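Local coordinates for protein 3-deoxy-d-manno-octulosonic-acid transferase (Acinetobacter baumannii, PDB 4BFC) that probably transfers 3-deoxy-D-manno-octulosonic acid (Kdo) from CMP-Kdo to a lipid A precursor, here seen as its C-terminal CMP-Kdo-binding domain, at residues S49-E54 with P78-R83; L59-P64 with D184-V189; C132-S137 with V155-G160; L138-G143 with G160-N165; E176-I181 with A207-V212. One frame throughout, in Å; residues are numbered along the deposited sequence.

The five contacts illustrate how chemistry follows place in a parallel alpha/beta domain. Contact 3 is the core: every touching residue is buried, and two neighbouring strands are joined by backbone bonds and apolar side chains. Contact 2, also largely buried, joins two helices by aliphatic groups, with a glutamine and a water at its exposed side. Contacts 1 and 4 lie in loops at the carboxyl ends of the strands and are partly buried, polar and charged. Contact 4 continues contact 3, sharing Gly160, while Glu54 of contact 1 holds backbone nitrogens of both. Contact 5 joins the lead-in to the edge strand 180-181 to helix 199-214, mixing a side-chain amide to backbone carbonyl hydrogen bond with methyl packing.

Contact 1 of 5, residues S49-E54 with P78-R83; sequences STHAPE and PRHPER. With BME (beta-mercaptoethanol), chain D; SO4 (sulfate ion), chain B.
The rings of His51 and His80 form an edge-to-face (T-shaped) pair with planes at 84°. The edge of His80 is turned to a face of His51, and CE1 of His51 lies 3.4 Å from CE1 of His80. Arg79 runs alongside His51, its CG 3.7 Å from His51 NE2, a nitrogen that hydrogen-bonds to His145.

One direct hydrogen bond crosses between the segments: Arg79 N donates to Thr50 O over 2.8 Å, in the carbonyl plane and on a lone pair. It extends the parallel pairing of strands 43-50 and 72-78. The contact therefore sits at the carboxyl edge of a Rossmann-like sheet, where GT-B glycosyltransferases commonly hold their nucleotide-linked donor.

Water 2 donates to Thr50 O, accepts from His80 N and Arg83 NH1, and hydrogen-bonds His80 ND1, which helps hold that ring. Water 1 connects Ser49 OG with Arg79 NH1.

A sulfate, probably from the crystallisation liquor, gathers charge. A bend at chi2 (62°) leads Arg79 to it, and NE donates almost straight to O4 over 2.9 Å. His80 NE2 donates to sulfate O3 over 2.6 Å.

Apart from that site, Arg83 spreads one guanidinium face over Ala52 CB, salt-bridges Glu55 and donates from NE to Asn165 O of the second subunit.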
# COMPACT_ATOMS: atom_id res chain seq x y z
N SER A 49 -4.33 12.97 -2.47
CA SER A 49 -3.98 11.53 -2.64
C SER A 49 -3.28 11.21 -3.96
O SER A 49 -3.61 10.24 -4.65
CB SER A 49 -5.20 10.66 -2.42
OG SER A 49 -5.68 10.85 -1.11
N THR A 50 -2.31 12.03 -4.31
CA THR A 50 -1.63 11.95 -5.59
C THR A 50 -0.54 10.89 -5.57
O THR A 50 0.05 10.56 -4.52
CB THR A 50 -1.01 13.30 -6.01
OG1 THR A 50 -0.22 13.82 -4.94
CG2 THR A 50 -2.14 14.31 -6.37
N HIS A 51 -0.30 10.36 -6.76
CA HIS A 51 0.81 9.45 -7.12
C HIS A 51 1.62 10.03 -8.26
O HIS A 51 1.06 10.82 -9.05
CB HIS A 51 0.26 8.12 -7.63
CG HIS A 51 -0.58 7.33 -6.64
ND1 HIS A 51 -0.34 6.02 -6.39
CD2 HIS A 51 -1.67 7.70 -5.86
CE1 HIS A 51 -1.30 5.58 -5.52
NE2 HIS A 51 -2.08 6.59 -5.19
N ALA A 52 2.88 9.58 -8.43
CA ALA A 52 3.70 9.96 -9.60
C ALA A 52 2.98 9.39 -10.83
O ALA A 52 2.50 8.25 -10.81
CB ALA A 52 5.08 9.38 -9.51
N PRO A 53 2.90 10.14 -11.93
CA PRO A 53 3.51 11.46 -12.27
C PRO A 53 2.46 12.59 -12.17
O PRO A 53 2.61 13.67 -12.76
CB PRO A 53 3.89 11.25 -13.75
CG PRO A 53 2.75 10.49 -14.26
CD PRO A 53 2.36 9.50 -13.15
N GLU A 54 1.44 12.36 -11.37
CA GLU A 54 0.28 13.32 -11.28
C GLU A 54 0.72 14.71 -10.77
O GLU A 54 0.20 15.71 -11.27
CB GLU A 54 -0.82 12.79 -10.40
CG GLU A 54 -1.48 11.52 -10.91
CD GLU A 54 -2.57 11.01 -9.98
OE1 GLU A 54 -2.37 11.00 -8.71
OE2 GLU A 54 -3.67 10.67 -10.47
N PRO A 78 0.28 14.42 -1.25
CA PRO A 78 0.69 13.13 -1.88
C PRO A 78 0.16 11.93 -1.04
O PRO A 78 -0.03 12.03 0.24
CB PRO A 78 2.24 13.16 -1.80
CG PRO A 78 2.47 14.66 -1.83
CD PRO A 78 1.49 15.19 -0.84
N ARG A 79 -0.23 10.85 -1.71
CA ARG A 79 -0.82 9.69 -1.02
C ARG A 79 0.16 9.03 -0.05
O ARG A 79 -0.21 8.60 1.04
CB ARG A 79 -1.23 8.68 -2.11
CG ARG A 79 -1.79 7.37 -1.54
CD ARG A 79 -3.05 7.62 -0.73
NE ARG A 79 -3.67 6.36 -0.28
CZ ARG A 79 -4.66 6.26 0.56
NH1 ARG A 79 -5.19 7.36 1.10
NH2 ARG A 79 -5.18 5.02 0.78
N HIS A 80 1.42 8.95 -0.48
CA HIS A 80 2.42 8.23 0.27
C HIS A 80 3.39 9.13 0.98
O HIS A 80 4.20 9.84 0.35
CB HIS A 80 3.17 7.27 -0.61
CG HIS A 80 2.27 6.34 -1.38
ND1 HIS A 80 1.90 6.59 -2.66
CD2 HIS A 80 1.58 5.22 -0.98
CE1 HIS A 80 1.04 5.62 -3.05
NE2 HIS A 80 0.88 4.76 -2.03
N PRO A 81 3.40 9.08 2.35
CA PRO A 81 4.35 9.97 3.04
C PRO A 81 5.84 9.89 2.67
O PRO A 81 6.58 10.94 2.76
CB PRO A 81 4.07 9.70 4.53
CG PRO A 81 2.61 9.35 4.52
CD PRO A 81 2.48 8.45 3.30
N GLU A 82 6.32 8.71 2.23
CA GLU A 82 7.71 8.56 1.90
C GLU A 82 8.08 9.46 0.70
O GLU A 82 9.20 9.84 0.57
CB GLU A 82 8.11 7.09 1.63
CG GLU A 82 7.45 6.46 0.43
CD GLU A 82 8.21 5.17 -0.08
OE1 GLU A 82 9.31 4.91 0.38
OE2 GLU A 82 7.66 4.56 -0.99
N ARG A 83 7.04 9.87 -0.05
CA ARG A 83 7.21 10.72 -1.21
C ARG A 83 7.14 12.21 -0.94
O ARG A 83 7.28 12.99 -1.86
CB ARG A 83 6.21 10.37 -2.36
CG ARG A 83 6.45 9.03 -3.02
CD ARG A 83 5.63 8.81 -4.26
NE ARG A 83 5.99 9.76 -5.34
CZ ARG A 83 5.17 10.73 -5.74
NH1 ARG A 83 3.95 10.90 -5.19
NH2 ARG A 83 5.57 11.54 -6.73
C1 BME D . 5.02 5.56 4.06
C2 BME D . 6.26 5.83 4.81
O1 BME D . 5.08 6.11 2.75
S2 BME D . 7.44 4.51 4.43
S SO4 B . -2.20 2.98 -2.30
O1 SO4 B . -2.91 1.70 -1.95
O2 SO4 B . -2.86 3.55 -3.51
O3 SO4 B . -0.75 2.82 -2.66
O4 SO4 B . -2.47 3.87 -1.20
O HOH W 1 -4.32 10.25 1.16
O HOH W 2 2.14 9.29 -3.39

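Contact 2 of 5, residues L59-P64 with D184-V189; sequences LEALAP and DAQQVV
Ala61 faces both Gln186 and Val189, and its small methyl group is the meeting point of two helices in the Rossmann-like domain. Helices 54-68 and 185-197 pack side by side against the parallel sheet. Over the short segments their axes approach to 8.6 Å and cross at -42°, a close approach that suits a residue with no more than a CB at the crossing.

Gln186 shows how a long side chain finishes such an interface. From CB, the chain sets off with CG anti to the backbone N and then bends at chi2 (57°), which brings the amide up to Ala61 instead of extending it outward. CD arrives 4.0 Å from Ala61 CB. OE1 is the closest of the amide atoms to that methyl, 3.6 Å from Ala61 CB. The other branch, NE2, turns to a water instead.

Deeper in, the interface is aliphatic. Val189 straddles two residues of the facing helix: its CG2 branch presses on Ala61 CB at 3.7 Å, while CG1 reaches Leu62 CD1 at 4.0 Å. Leu62 also reaches Cys74 of strand 72-78, on the sheet side, and Val189 touches Tyr65, about one turn on from Ala61 in helix 54-68. Asp184 is the N-cap just before helix 185-197; its OD1 accepts from Gln187 N. Water 3 bridges the two helices, accepting from Gln186 NE2 over 2.9 Å and donating to Ala61 O over 2.6 Å.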
# COMPACT_ATOMS: atom_id res chain seq x y z
N LEU A 59 0.89 20.12 -11.81
CA LEU A 59 1.60 21.37 -11.49
C LEU A 59 2.20 22.03 -12.75
O LEU A 59 2.16 23.27 -12.83
CB LEU A 59 2.66 21.26 -10.42
CG LEU A 59 2.02 20.81 -9.10
CD1 LEU A 59 3.18 20.45 -8.17
CD2 LEU A 59 1.12 21.89 -8.50
N GLU A 60 2.69 21.23 -13.69
CA GLU A 60 3.25 21.79 -14.98
C GLU A 60 2.18 22.54 -15.76
O GLU A 60 2.45 23.67 -16.27
CB GLU A 60 3.74 20.67 -15.89
CG GLU A 60 5.15 20.19 -15.73
CD GLU A 60 5.47 19.03 -16.68
OE1 GLU A 60 4.54 18.46 -17.33
OE2 GLU A 60 6.65 18.66 -16.74
N ALA A 61 0.99 21.94 -15.84
CA ALA A 61 -0.18 22.48 -16.55
C ALA A 61 -0.67 23.75 -15.84
O ALA A 61 -1.09 24.75 -16.50
CB ALA A 61 -1.29 21.45 -16.73
N LEU A 62 -0.57 23.75 -14.51
CA LEU A 62 -1.10 24.85 -13.72
C LEU A 62 -0.10 26.03 -13.55
O LEU A 62 -0.55 27.14 -13.31
CB LEU A 62 -1.48 24.32 -12.31
CG LEU A 62 -2.35 25.19 -11.39
CD1 LEU A 62 -3.77 25.40 -11.88
CD2 LEU A 62 -2.39 24.50 -10.04
N ALA A 63 1.20 25.78 -13.67
CA ALA A 63 2.23 26.77 -13.32
C ALA A 63 2.04 28.12 -14.07
O ALA A 63 2.16 29.13 -13.43
CB ALA A 63 3.62 26.23 -13.52
N PRO A 64 1.69 28.11 -15.37
CA PRO A 64 1.47 29.44 -16.03
C PRO A 64 0.41 30.26 -15.30
O PRO A 64 0.56 31.49 -15.18
CB PRO A 64 0.92 29.08 -17.41
CG PRO A 64 1.25 27.67 -17.63
CD PRO A 64 1.36 27.00 -16.28
N ASP A 184 -6.78 14.02 -18.93
CA ASP A 184 -5.36 14.30 -18.72
C ASP A 184 -5.21 15.55 -17.80
O ASP A 184 -6.24 16.13 -17.42
CB ASP A 184 -4.54 14.46 -20.01
CG ASP A 184 -5.13 15.54 -20.93
OD1 ASP A 184 -5.81 16.49 -20.47
OD2 ASP A 184 -4.90 15.41 -22.14
N ALA A 185 -3.97 15.85 -17.44
CA ALA A 185 -3.62 16.92 -16.48
C ALA A 185 -4.07 18.29 -17.01
O ALA A 185 -4.64 19.11 -16.27
CB ALA A 185 -2.15 16.91 -16.20
N GLN A 186 -3.91 18.46 -18.33
CA GLN A 186 -4.44 19.72 -18.95
C GLN A 186 -5.94 19.88 -18.74
O GLN A 186 -6.41 21.00 -18.41
CB GLN A 186 -3.98 19.84 -20.42
CG GLN A 186 -3.89 21.27 -20.97
CD GLN A 186 -2.99 22.26 -20.22
OE1 GLN A 186 -1.74 22.15 -20.22
NE2 GLN A 186 -3.61 23.29 -19.64
N GLN A 187 -6.71 18.81 -18.93
CA GLN A 187 -8.12 18.84 -18.71
C GLN A 187 -8.50 19.05 -17.24
O GLN A 187 -9.49 19.68 -16.98
CB GLN A 187 -8.85 17.68 -19.36
CG GLN A 187 -10.37 17.89 -19.28
CD GLN A 187 -11.13 16.85 -20.05
OE1 GLN A 187 -10.62 15.74 -20.31
NE2 GLN A 187 -12.37 17.19 -20.41
N VAL A 188 -7.71 18.52 -16.28
CA VAL A 188 -8.00 18.87 -14.89
C VAL A 188 -7.91 20.39 -14.67
O VAL A 188 -8.77 20.97 -14.01
CB VAL A 188 -6.95 18.26 -13.92
CG1 VAL A 188 -7.14 18.80 -12.51
CG2 VAL A 188 -7.03 16.73 -13.94
N VAL A 189 -6.86 20.99 -15.19
CA VAL A 189 -6.68 22.45 -15.05
C VAL A 189 -7.80 23.20 -15.80
O VAL A 189 -8.36 24.12 -15.23
CB VAL A 189 -5.31 22.90 -15.54
CG1 VAL A 189 -5.20 24.44 -15.51
CG2 VAL A 189 -4.21 22.34 -14.62
O HOH W 3 -1.36 25.02 -19.06

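Contact 3 of 5, residues C132-S137 with V155-G160; sequences CFVGGS and VPTVVG
The ring of Phe133 lies slanted against the backbone from Val158 to Gly160, with neither a clean face nor a clean edge toward it. CE1 is 3.6 Å from Gly160 N. CG stands anti to the backbone N (chi1 166°), which carries the ring along the sheet surface; Val188 and Trp192 of helix 185-197 and Leu138 also touch it.

The ring lies against strands 131-134 and 157-159, which run parallel and are connected by helix 148-152 in a beta-alpha-beta crossover. Cys132 N donates to Pro156 O over 3.0 Å. Val158 is then gripped twice: its N donates to Cys132 O, and its O accepts from Val134 N at 2.9 Å.

On the sheet face away from Phe133, Cys132 SG packs 3.5 Å from Thr157 OG1, a hydroxyl that donates to Val155 O. Val134 CG2 meets Thr157 CG2 at 3.8 Å. Pro150 covers this side. Past the strands, Ser137 OG accepts from Gly160 N over 2.9 Å and donates to Val134 O over 2.8 Å.

With its proton committed to Val134 O and an N-H received from Gly160, the buried hydroxyl bridges the two strands just past their regular pairing, where the chain returns to Gly160, and ties the starts of both following loops together.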
# COMPACT_ATOMS: atom_id res chain seq x y z
N CYS A 132 -11.22 20.46 -6.23
CA CYS A 132 -10.19 19.47 -6.02
C CYS A 132 -10.09 18.45 -7.14
O CYS A 132 -10.95 18.36 -8.03
CB CYS A 132 -10.39 18.78 -4.64
SG CYS A 132 -11.65 17.48 -4.65
N PHE A 133 -8.98 17.74 -7.13
CA PHE A 133 -8.74 16.56 -7.93
C PHE A 133 -8.29 15.41 -6.99
O PHE A 133 -7.39 15.58 -6.21
CB PHE A 133 -7.60 16.86 -8.89
CG PHE A 133 -7.00 15.65 -9.59
CD1 PHE A 133 -7.61 14.97 -10.66
CD2 PHE A 133 -5.84 15.06 -9.04
CE1 PHE A 133 -7.00 13.84 -11.24
CE2 PHE A 133 -5.22 13.92 -9.60
CZ PHE A 133 -5.80 13.31 -10.75
N VAL A 134 -8.94 14.26 -7.14
CA VAL A 134 -8.61 13.05 -6.35
C VAL A 134 -7.76 12.13 -7.19
O VAL A 134 -8.20 11.60 -8.24
CB VAL A 134 -9.88 12.33 -5.80
CG1 VAL A 134 -9.42 11.06 -5.01
CG2 VAL A 134 -10.65 13.30 -4.88
N GLY A 135 -6.54 11.94 -6.70
CA GLY A 135 -5.47 11.26 -7.45
C GLY A 135 -5.48 9.72 -7.42
O GLY A 135 -6.46 9.03 -7.06
N GLY A 136 -4.34 9.17 -7.80
CA GLY A 136 -4.37 7.73 -8.07
C GLY A 136 -5.15 7.39 -9.34
O GLY A 136 -5.44 6.22 -9.58
N SER A 137 -5.46 8.39 -10.17
CA SER A 137 -6.48 8.22 -11.21
C SER A 137 -6.00 8.67 -12.61
O SER A 137 -6.70 8.31 -13.58
CB SER A 137 -7.81 8.92 -10.84
OG SER A 137 -7.64 10.37 -10.65
N VAL A 155 -17.13 20.11 -2.02
CA VAL A 155 -16.07 20.51 -2.92
C VAL A 155 -16.31 19.92 -4.30
O VAL A 155 -16.39 18.71 -4.43
CB VAL A 155 -14.68 20.03 -2.47
CG1 VAL A 155 -13.63 20.57 -3.43
CG2 VAL A 155 -14.41 20.47 -1.05
N PRO A 156 -16.41 20.77 -5.34
CA PRO A 156 -16.42 20.22 -6.71
C PRO A 156 -15.19 19.33 -6.99
O PRO A 156 -14.06 19.71 -6.68
CB PRO A 156 -16.42 21.45 -7.60
CG PRO A 156 -16.86 22.57 -6.73
CD PRO A 156 -16.47 22.25 -5.34
N THR A 157 -15.43 18.11 -7.52
CA THR A 157 -14.39 17.05 -7.55
C THR A 157 -14.10 16.54 -8.97
O THR A 157 -15.03 16.23 -9.74
CB THR A 157 -14.78 15.87 -6.63
OG1 THR A 157 -14.92 16.39 -5.30
CG2 THR A 157 -13.68 14.70 -6.62
N VAL A 158 -12.84 16.51 -9.33
CA VAL A 158 -12.38 15.94 -10.59
C VAL A 158 -11.60 14.66 -10.33
O VAL A 158 -10.83 14.61 -9.37
CB VAL A 158 -11.48 16.95 -11.35
CG1 VAL A 158 -11.02 16.42 -12.71
CG2 VAL A 158 -12.12 18.36 -11.43
N VAL A 159 -11.83 13.62 -11.14
CA VAL A 159 -10.97 12.44 -11.17
C VAL A 159 -10.49 12.16 -12.57
O VAL A 159 -11.12 12.61 -13.55
CB VAL A 159 -11.64 11.17 -10.53
CG1 VAL A 159 -11.96 11.43 -9.06
CG2 VAL A 159 -12.87 10.74 -11.32
N GLY A 160 -9.34 11.48 -12.70
CA GLY A 160 -8.87 10.94 -13.94
C GLY A 160 -9.69 9.72 -14.34
O GLY A 160 -10.57 9.30 -13.61

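Contact 4 of 5, residues L138-G143 with G160-N165; sequences LNEPGG and GPRYFN
Arg162 reaches across to the 138-143 loop and is held there by backbone carbonyls. NH2 donates to Leu138 O over 2.8 Å and NE to Asn139 O over 2.9 Å. Both oxygens lie near the guanidinium plane, yet the nitrogens stand above the planes of the carbonyls they meet. A bend at chi3 (-67°) turns the group into this position. The carboxylate of Glu140 stacks over one guanidinium face, planes 24° apart, with OE2 3.5 Å from CZ. Their salt bridge works through charge alone, since no N-H points at the oxygen. Pro161 CD lies over the opposite face.

A second cluster forms around Phe164. Gly143 CA sits over the ring centre in a CH-pi contact, 3.6 Å from the centroid, and Pro141 O meets the ring edge, 3.2 Å from CE2. Two backbone bonds flank it: Gly143 N donates to Arg162 O over 2.9 Å, and Asn165 N to Gly143 O over 2.8 Å. Water 4 links Gly142 O with Asn165 ND2.

Farther out, Ser137 bonds the backbone of Arg162, and Glu54 holds Leu138 N. These fix two loops at the carboxyl ends of neighbouring parallel strands of the Rossmann-like domain; Asn165 O accepts from Arg83 of the third subunit. Two carbonyl oxygens near the guanidinium plane and a carboxylate over one face thus fix its rotation, and the carboxylate probably offsets much of its charge.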
# COMPACT_ATOMS: atom_id res chain seq x y z
N LEU A 138 -4.90 9.44 -12.66
CA LEU A 138 -4.15 9.73 -13.92
C LEU A 138 -2.94 8.85 -14.14
O LEU A 138 -2.53 8.66 -15.28
CB LEU A 138 -3.81 11.23 -14.04
CG LEU A 138 -4.92 12.23 -14.31
CD1 LEU A 138 -4.36 13.62 -14.06
CD2 LEU A 138 -5.35 12.04 -15.75
N ASN A 139 -2.31 8.30 -13.06
CA ASN A 139 -1.27 7.35 -13.24
C ASN A 139 -1.73 6.04 -13.85
O ASN A 139 -2.93 5.80 -14.04
CB ASN A 139 -0.49 7.12 -11.92
CG ASN A 139 -1.38 6.66 -10.81
OD1 ASN A 139 -2.48 7.21 -10.55
ND2 ASN A 139 -0.93 5.62 -10.13
N GLU A 140 -0.72 5.22 -14.24
CA GLU A 140 -0.98 3.87 -14.80
C GLU A 140 -0.35 2.87 -13.84
O GLU A 140 0.76 3.06 -13.42
CB GLU A 140 -0.28 3.68 -16.13
CG GLU A 140 -0.76 4.59 -17.23
CD GLU A 140 -2.04 4.09 -17.89
OE1 GLU A 140 -2.57 2.99 -17.59
OE2 GLU A 140 -2.52 4.85 -18.74
N PRO A 141 -1.08 1.82 -13.53
CA PRO A 141 -2.40 1.56 -14.08
C PRO A 141 -3.49 2.38 -13.37
O PRO A 141 -4.67 2.31 -13.78
CB PRO A 141 -2.63 0.06 -13.81
CG PRO A 141 -1.69 -0.29 -12.73
CD PRO A 141 -0.53 0.68 -12.76
N GLY A 142 -3.12 3.14 -12.33
CA GLY A 142 -4.11 3.88 -11.54
C GLY A 142 -5.03 3.02 -10.68
O GLY A 142 -4.64 1.90 -10.17
N GLY A 143 -6.26 3.50 -10.54
CA GLY A 143 -7.30 2.82 -9.73
C GLY A 143 -8.15 3.72 -8.87
O GLY A 143 -9.28 3.37 -8.53
N GLY A 160 -9.34 11.48 -12.70
CA GLY A 160 -8.87 10.94 -13.94
C GLY A 160 -9.69 9.72 -14.34
O GLY A 160 -10.57 9.30 -13.61
N PRO A 161 -9.33 9.11 -15.49
CA PRO A 161 -10.18 8.04 -16.06
C PRO A 161 -9.96 6.69 -15.39
O PRO A 161 -10.85 5.81 -15.47
CB PRO A 161 -9.73 7.98 -17.54
CG PRO A 161 -8.59 8.89 -17.69
CD PRO A 161 -8.24 9.53 -16.37
N ARG A 162 -8.80 6.56 -14.71
CA ARG A 162 -8.46 5.25 -14.04
C ARG A 162 -8.91 5.21 -12.57
O ARG A 162 -8.11 5.43 -11.65
CB ARG A 162 -7.03 4.88 -14.31
CG ARG A 162 -6.82 4.47 -15.80
CD ARG A 162 -5.38 4.63 -16.19
NE ARG A 162 -4.83 6.02 -16.24
CZ ARG A 162 -4.98 6.86 -17.27
NH1 ARG A 162 -5.72 6.45 -18.31
NH2 ARG A 162 -4.47 8.12 -17.27
N TYR A 163 -10.21 4.97 -12.39
CA TYR A 163 -10.86 5.03 -11.07
C TYR A 163 -11.49 3.70 -10.66
O TYR A 163 -12.35 3.67 -9.86
CB TYR A 163 -11.87 6.19 -11.00
CG TYR A 163 -12.98 6.10 -12.04
CD1 TYR A 163 -14.10 5.30 -11.83
CD2 TYR A 163 -12.89 6.84 -13.24
CE1 TYR A 163 -15.10 5.25 -12.78
CE2 TYR A 163 -13.90 6.78 -14.20
CZ TYR A 163 -15.00 6.00 -13.93
OH TYR A 163 -16.01 5.91 -14.85
N PHE A 164 -11.03 2.63 -11.26
CA PHE A 164 -11.71 1.29 -11.19
C PHE A 164 -11.77 0.69 -9.79
O PHE A 164 -12.71 -0.11 -9.48
CB PHE A 164 -11.09 0.34 -12.20
CG PHE A 164 -9.61 0.27 -12.13
CD1 PHE A 164 -8.95 -0.56 -11.17
CD2 PHE A 164 -8.83 1.02 -13.01
CE1 PHE A 164 -7.57 -0.63 -11.14
CE2 PHE A 164 -7.44 0.94 -12.97
CZ PHE A 164 -6.83 0.12 -12.04
N ASN A 165 -10.93 1.17 -8.89
CA ASN A 165 -11.07 0.69 -7.48
C ASN A 165 -12.26 1.27 -6.76
O ASN A 165 -12.67 0.72 -5.74
CB ASN A 165 -9.77 0.74 -6.64
CG ASN A 165 -8.67 -0.10 -7.29
OD1 ASN A 165 -8.95 -1.20 -7.88
ND2 ASN A 165 -7.42 0.35 -7.18
O HOH W 4 -4.89 -0.32 -8.96

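Contact 5 of 5, residues E176-I181 with A207-V212; sequences ENAVLI and AQAHKV
Gln208 bends at chi2 (-54°), and the bend carries its amide to the main-chain carbonyl of Glu176. The side chain of Glu176 is placed by its first torsion: chi1 of -58° sets CG beside the backbone N, opposite the carbonyl carbon, and against Val212 CG2 of helix 199-214.

The curled amide is used at both ends. NE2 donates to Glu176 O over 2.8 Å, at an N-H...O angle of 160°, and the acceptor lies in the plane of the amide. OE1 accepts from Lys211 NZ, one turn later in the helix, over 3.0 Å. These two bonds hold the amide against rotation about chi3. The same carbonyl also rests on the stem of the side chain, with Gln208 CG 3.2 Å from Glu176 O.

Alongside lies an apolar patch. Glu176 CG packs tightly on Val212 CG2 at 3.4 Å. Ala178 points its CB into the helix surface, 3.6 Å from Ala209 N, and comes within 4.3 Å of Ala209 CB. The Glu176 carboxylate has a long, weak ion pair with Arg215.

The segment begins in the turn that closes helix 167-175: Asn177, at positive phi, is the C-prime residue of a Schellman motif, with Ala178 N bonded to Phe173 O and Asn177 N to Ile174 O. The contact thus joins this turn, on the way to strand 180-181 at one border of the sheet, to helix 199-214. Packed beside it, Phe173 touches both Ala178 and Val212, and Met151 of helix 148-152 reaches Val179 and Ala209.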
# COMPACT_ATOMS: atom_id res chain seq x y z
N GLU A 176 -25.39 11.01 -12.26
CA GLU A 176 -26.15 12.19 -11.82
C GLU A 176 -25.46 13.56 -12.10
O GLU A 176 -25.86 14.56 -11.47
CB GLU A 176 -26.46 12.08 -10.34
CG GLU A 176 -27.24 10.83 -9.97
CD GLU A 176 -28.59 10.78 -10.61
OE1 GLU A 176 -29.34 11.78 -10.49
OE2 GLU A 176 -28.91 9.74 -11.24
N ASN A 177 -24.45 13.56 -12.98
CA ASN A 177 -23.63 14.76 -13.32
C ASN A 177 -23.08 15.42 -12.07
O ASN A 177 -23.20 16.62 -11.85
CB ASN A 177 -24.46 15.74 -14.20
CG ASN A 177 -24.85 15.10 -15.53
OD1 ASN A 177 -23.98 14.67 -16.30
ND2 ASN A 177 -26.13 14.99 -15.78
N ALA A 178 -22.46 14.59 -11.23
CA ALA A 178 -22.15 15.02 -9.89
C ALA A 178 -20.63 15.02 -9.62
O ALA A 178 -20.22 15.52 -8.58
CB ALA A 178 -22.88 14.15 -8.89
N VAL A 179 -19.85 14.58 -10.62
CA VAL A 179 -18.38 14.46 -10.56
C VAL A 179 -17.83 14.70 -11.97
O VAL A 179 -18.47 14.35 -13.00
CB VAL A 179 -17.94 13.07 -10.06
CG1 VAL A 179 -18.20 11.97 -11.09
CG2 VAL A 179 -16.44 13.10 -9.69
N LEU A 180 -16.69 15.35 -12.05
CA LEU A 180 -16.08 15.68 -13.30
C LEU A 180 -14.95 14.74 -13.65
O LEU A 180 -14.01 14.48 -12.87
CB LEU A 180 -15.60 17.15 -13.33
CG LEU A 180 -16.80 18.10 -13.02
CD1 LEU A 180 -16.29 19.43 -12.50
CD2 LEU A 180 -17.60 18.34 -14.26
N ILE A 181 -15.02 14.18 -14.85
CA ILE A 181 -13.96 13.31 -15.31
C ILE A 181 -12.97 13.98 -16.28
O ILE A 181 -13.32 14.51 -17.37
CB ILE A 181 -14.56 12.01 -15.94
CG1 ILE A 181 -15.62 11.43 -15.01
CG2 ILE A 181 -13.45 11.05 -16.30
CD1 ILE A 181 -15.06 10.75 -13.76
N ALA A 207 -24.97 20.52 -5.75
CA ALA A 207 -26.37 20.06 -5.60
C ALA A 207 -26.61 18.60 -6.05
O ALA A 207 -27.21 17.83 -5.31
CB ALA A 207 -27.34 21.04 -6.29
N GLN A 208 -26.12 18.23 -7.23
CA GLN A 208 -26.29 16.90 -7.75
C GLN A 208 -25.54 15.89 -6.88
O GLN A 208 -26.01 14.76 -6.70
CB GLN A 208 -25.77 16.78 -9.18
CG GLN A 208 -26.60 17.45 -10.25
CD GLN A 208 -28.04 16.98 -10.20
OE1 GLN A 208 -28.92 17.75 -9.86
NE2 GLN A 208 -28.27 15.69 -10.49
N ALA A 209 -24.35 16.28 -6.40
CA ALA A 209 -23.58 15.43 -5.47
C ALA A 209 -24.35 15.12 -4.20
O ALA A 209 -24.47 13.95 -3.79
CB ALA A 209 -22.24 16.11 -5.11
N HIS A 210 -24.86 16.18 -3.58
CA HIS A 210 -25.76 16.02 -2.42
C HIS A 210 -26.99 15.17 -2.61
O HIS A 210 -27.41 14.51 -1.66
CB HIS A 210 -26.06 17.36 -1.73
CG HIS A 210 -25.13 17.62 -0.58
ND1 HIS A 210 -25.54 17.53 0.71
CD2 HIS A 210 -23.75 17.87 -0.54
CE1 HIS A 210 -24.48 17.76 1.53
NE2 HIS A 210 -23.39 17.96 0.76
N LYS A 211 -27.54 15.14 -3.82
CA LYS A 211 -28.61 14.19 -4.16
C LYS A 211 -28.14 12.73 -4.07
O LYS A 211 -28.76 11.91 -3.39
CB LYS A 211 -29.15 14.43 -5.57
CG LYS A 211 -30.38 15.34 -5.67
CD LYS A 211 -30.76 15.55 -7.13
CE LYS A 211 -31.53 16.85 -7.33
NZ LYS A 211 -31.65 17.20 -8.77
N VAL A 212 -27.04 12.41 -4.76
CA VAL A 212 -26.51 11.07 -4.75
C VAL A 212 -26.21 10.70 -3.30
O VAL A 212 -26.49 9.59 -2.88
CB VAL A 212 -25.24 10.94 -5.60
CG1 VAL A 212 -24.64 9.53 -5.52
CG2 VAL A 212 -25.51 11.32 -7.05